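Long-range contact in protein-tyrosine-phosphatase PTP1 (Arabidopsis thaliana, PDB 6KRW), which removes phosphate from phosphotyrosine in proteins and, acting on MAP kinases such as MPK6, helps to modulate plant defence responses: residues 180-185 against 196-201. Residues are numbered along the deposited sequence; the frame is centred on the assembly and turned at random.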
loop_
_atom_site.group_PDB
_atom_site.type_symbol
_atom_site.label_atom_id
_atom_site.label_comp_id
_atom_site.label_asym_id
_atom_site.label_seq_id
_atom_site.Cartn_x
_atom_site.Cartn_y
_atom_site.Cartn_z
ATOM N N ARG A 180 0.695 16.073 -1.086
ATOM C CA ARG A 180 1.712 16.834 -0.342
ATOM C C ARG A 180 3.095 16.473 -0.853
ATOM O O ARG A 180 3.488 15.321 -0.708
ATOM C CB ARG A 180 1.617 16.583 1.152
ATOM C CG ARG A 180 0.298 16.958 1.792
ATOM C CD ARG A 180 0.297 16.615 3.260
ATOM N NE ARG A 180 -0.829 17.159 4.012
ATOM C CZ ARG A 180 -2.017 16.564 4.179
ATOM N NH1 ARG A 180 -2.294 15.395 3.619
ATOM N NH2 ARG A 180 -2.941 17.150 4.918
ATOM N N ASN A 181 3.785 17.442 -1.426
ATOM C CA ASN A 181 5.214 17.313 -1.789
ATOM C C ASN A 181 6.031 17.582 -0.528
ATOM O O ASN A 181 6.065 18.740 -0.031
ATOM C CB ASN A 181 5.581 18.283 -2.902
ATOM C CG ASN A 181 6.913 17.963 -3.536
ATOM O OD1 ASN A 181 7.960 18.131 -2.915
ATOM N ND2 ASN A 181 6.878 17.516 -4.778
ATOM N N LEU A 182 6.661 16.521 -0.017
ATOM C CA LEU A 182 7.370 16.577 1.272
ATOM C C LEU A 182 8.865 16.491 1.014
ATOM O O LEU A 182 9.300 15.894 0.011
ATOM C CB LEU A 182 6.950 15.396 2.147
ATOM C CG LEU A 182 5.470 15.339 2.516
ATOM C CD1 LEU A 182 5.189 14.146 3.433
ATOM C CD2 LEU A 182 5.046 16.670 3.125
ATOM N N GLU A 183 9.610 17.075 1.934
ATOM C CA GLU A 183 11.076 17.090 1.906
ATOM C C GLU A 183 11.541 16.574 3.255
ATOM O O GLU A 183 11.168 17.164 4.284
ATOM C CB GLU A 183 11.554 18.504 1.649
ATOM C CG GLU A 183 13.020 18.725 1.930
ATOM C CD GLU A 183 13.447 20.165 1.700
ATOM O OE1 GLU A 183 13.019 20.759 0.682
ATOM O OE2 GLU A 183 14.183 20.697 2.553
ATOM N N VAL A 184 12.318 15.495 3.235
ATOM C CA VAL A 184 12.805 14.851 4.477
ATOM C C VAL A 184 14.327 14.750 4.393
ATOM O O VAL A 184 14.865 14.516 3.297
ATOM C CB VAL A 184 12.120 13.485 4.676
ATOM C CG1 VAL A 184 12.556 12.466 3.633
ATOM C CG2 VAL A 184 12.359 12.953 6.073
ATOM N N ASN A 185 14.995 14.930 5.523
ATOM C CA ASN A 185 16.465 14.747 5.563
ATOM C C ASN A 185 16.926 14.636 7.013
ATOM O O ASN A 185 16.152 14.974 7.931
ATOM C CB ASN A 185 17.198 15.879 4.838
ATOM C CG ASN A 185 16.980 17.233 5.479
ATOM O OD1 ASN A 185 15.898 17.813 5.375
ATOM N ND2 ASN A 185 18.009 17.749 6.132
ATOM N N VAL A 196 9.447 13.339 -1.294
ATOM C CA VAL A 196 8.445 12.257 -1.212
ATOM C C VAL A 196 7.079 12.836 -1.541
ATOM O O VAL A 196 6.681 13.810 -0.878
ATOM C CB VAL A 196 8.450 11.635 0.190
ATOM C CG1 VAL A 196 7.389 10.552 0.285
ATOM C CG2 VAL A 196 9.835 11.112 0.554
ATOM N N LEU A 197 6.388 12.239 -2.505
ATOM C CA LEU A 197 4.967 12.607 -2.751
ATOM C C LEU A 197 4.063 11.771 -1.845
ATOM O O LEU A 197 4.095 10.515 -1.908
ATOM C CB LEU A 197 4.581 12.413 -4.217
ATOM C CG LEU A 197 3.142 12.827 -4.551
ATOM C CD1 LEU A 197 2.924 14.319 -4.336
ATOM C CD2 LEU A 197 2.802 12.420 -5.977
ATOM N N HIS A 198 3.327 12.456 -0.992
ATOM C CA HIS A 198 2.341 11.888 -0.053
ATOM C C HIS A 198 0.953 12.067 -0.636
ATOM O O HIS A 198 0.551 13.217 -0.926
ATOM C CB HIS A 198 2.521 12.502 1.320
ATOM C CG HIS A 198 1.702 11.923 2.414
ATOM N ND1 HIS A 198 0.402 12.302 2.677
ATOM C CD2 HIS A 198 2.033 11.006 3.358
ATOM C CE1 HIS A 198 -0.043 11.683 3.749
ATOM N NE2 HIS A 198 0.948 10.835 4.171
ATOM N N ILE A 199 0.237 10.970 -0.792
ATOM C CA ILE A 199 -1.140 10.960 -1.346
ATOM C C ILE A 199 -2.072 10.439 -0.267
ATOM O O ILE A 199 -1.943 9.274 0.113
ATOM C CB ILE A 199 -1.223 10.143 -2.648
ATOM C CG1 ILE A 199 -0.186 10.583 -3.677
ATOM C CG2 ILE A 199 -2.622 10.190 -3.217
ATOM C CD1 ILE A 199 -0.131 9.692 -4.909
ATOM N N GLN A 200 -2.993 11.274 0.193
ATOM C CA GLN A 200 -3.975 10.865 1.212
ATOM C C GLN A 200 -5.384 10.807 0.620
ATOM O O GLN A 200 -5.795 11.795 -0.019
ATOM C CB GLN A 200 -3.943 11.785 2.427
ATOM C CG GLN A 200 -4.938 11.322 3.481
ATOM C CD GLN A 200 -5.058 12.203 4.695
ATOM O OE1 GLN A 200 -4.600 13.345 4.713
ATOM N NE2 GLN A 200 -5.732 11.678 5.702
ATOM N N TYR A 201 -6.103 9.730 0.907
ATOM C CA TYR A 201 -7.505 9.481 0.507
ATOM C C TYR A 201 -8.377 9.282 1.765
ATOM O O TYR A 201 -8.355 8.217 2.345
ATOM C CB TYR A 201 -7.581 8.292 -0.442
ATOM C CG TYR A 201 -8.967 7.993 -0.930
ATOM C CD1 TYR A 201 -9.868 9.016 -1.216
ATOM C CD2 TYR A 201 -9.380 6.697 -1.140
ATOM C CE1 TYR A 201 -11.152 8.744 -1.670
ATOM C CE2 TYR A 201 -10.649 6.407 -1.605
ATOM C CZ TYR A 201 -11.536 7.428 -1.883
ATOM O OH TYR A 201 -12.777 7.101 -2.338
HETATM O O HOH W 1 -1.344 14.154 1.498
HETATM O O HOH W 2 -5.232 15.456 6.826
#
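Two donors grip His198 O: Arg180 N at 2.9 Å, nearly straight and in the carbonyl plane, and water 1 at a longer 3.2 Å. The same water accepts from Arg180 NH1 at 2.6 Å and lies in the plane of the His198 ring at its edge, 2.8 Å from ND1. The other ring nitrogen, NE2, is hydrogen-bonded to Tyr150 OH, which helps fix the ring's rotation. Arg180 runs extended from CG to NE beside Gln200. Its NH1 reaches Gln200 OE1 at 3.3 Å, a long bond, with the guanidinium and amide planes 40° apart. Gln200 NE2 is held by Thr136 O. On the face that carries Arg180 and His198, Leu182 CD1 packs 3.8 Å from His198 CB, and Val184 CG1 meets Val196 CG2. On the face of Asn181 and Leu197, Leu197 CG lies anti to the backbone N (chi1 -178°), and a turn about the next bond (chi2 64°) brings CD1 to 3.8 Å from Arg180 O. Reciprocal backbone bonds join Arg180 with His198 and Leu182 with Val196; Asn181 and Leu197 form the non-hydrogen-bonded pair between them. This antiparallel beta hairpin lies between strands 131-134 and 163-172 in the mixed sheet of the classical tyrosine phosphatase fold.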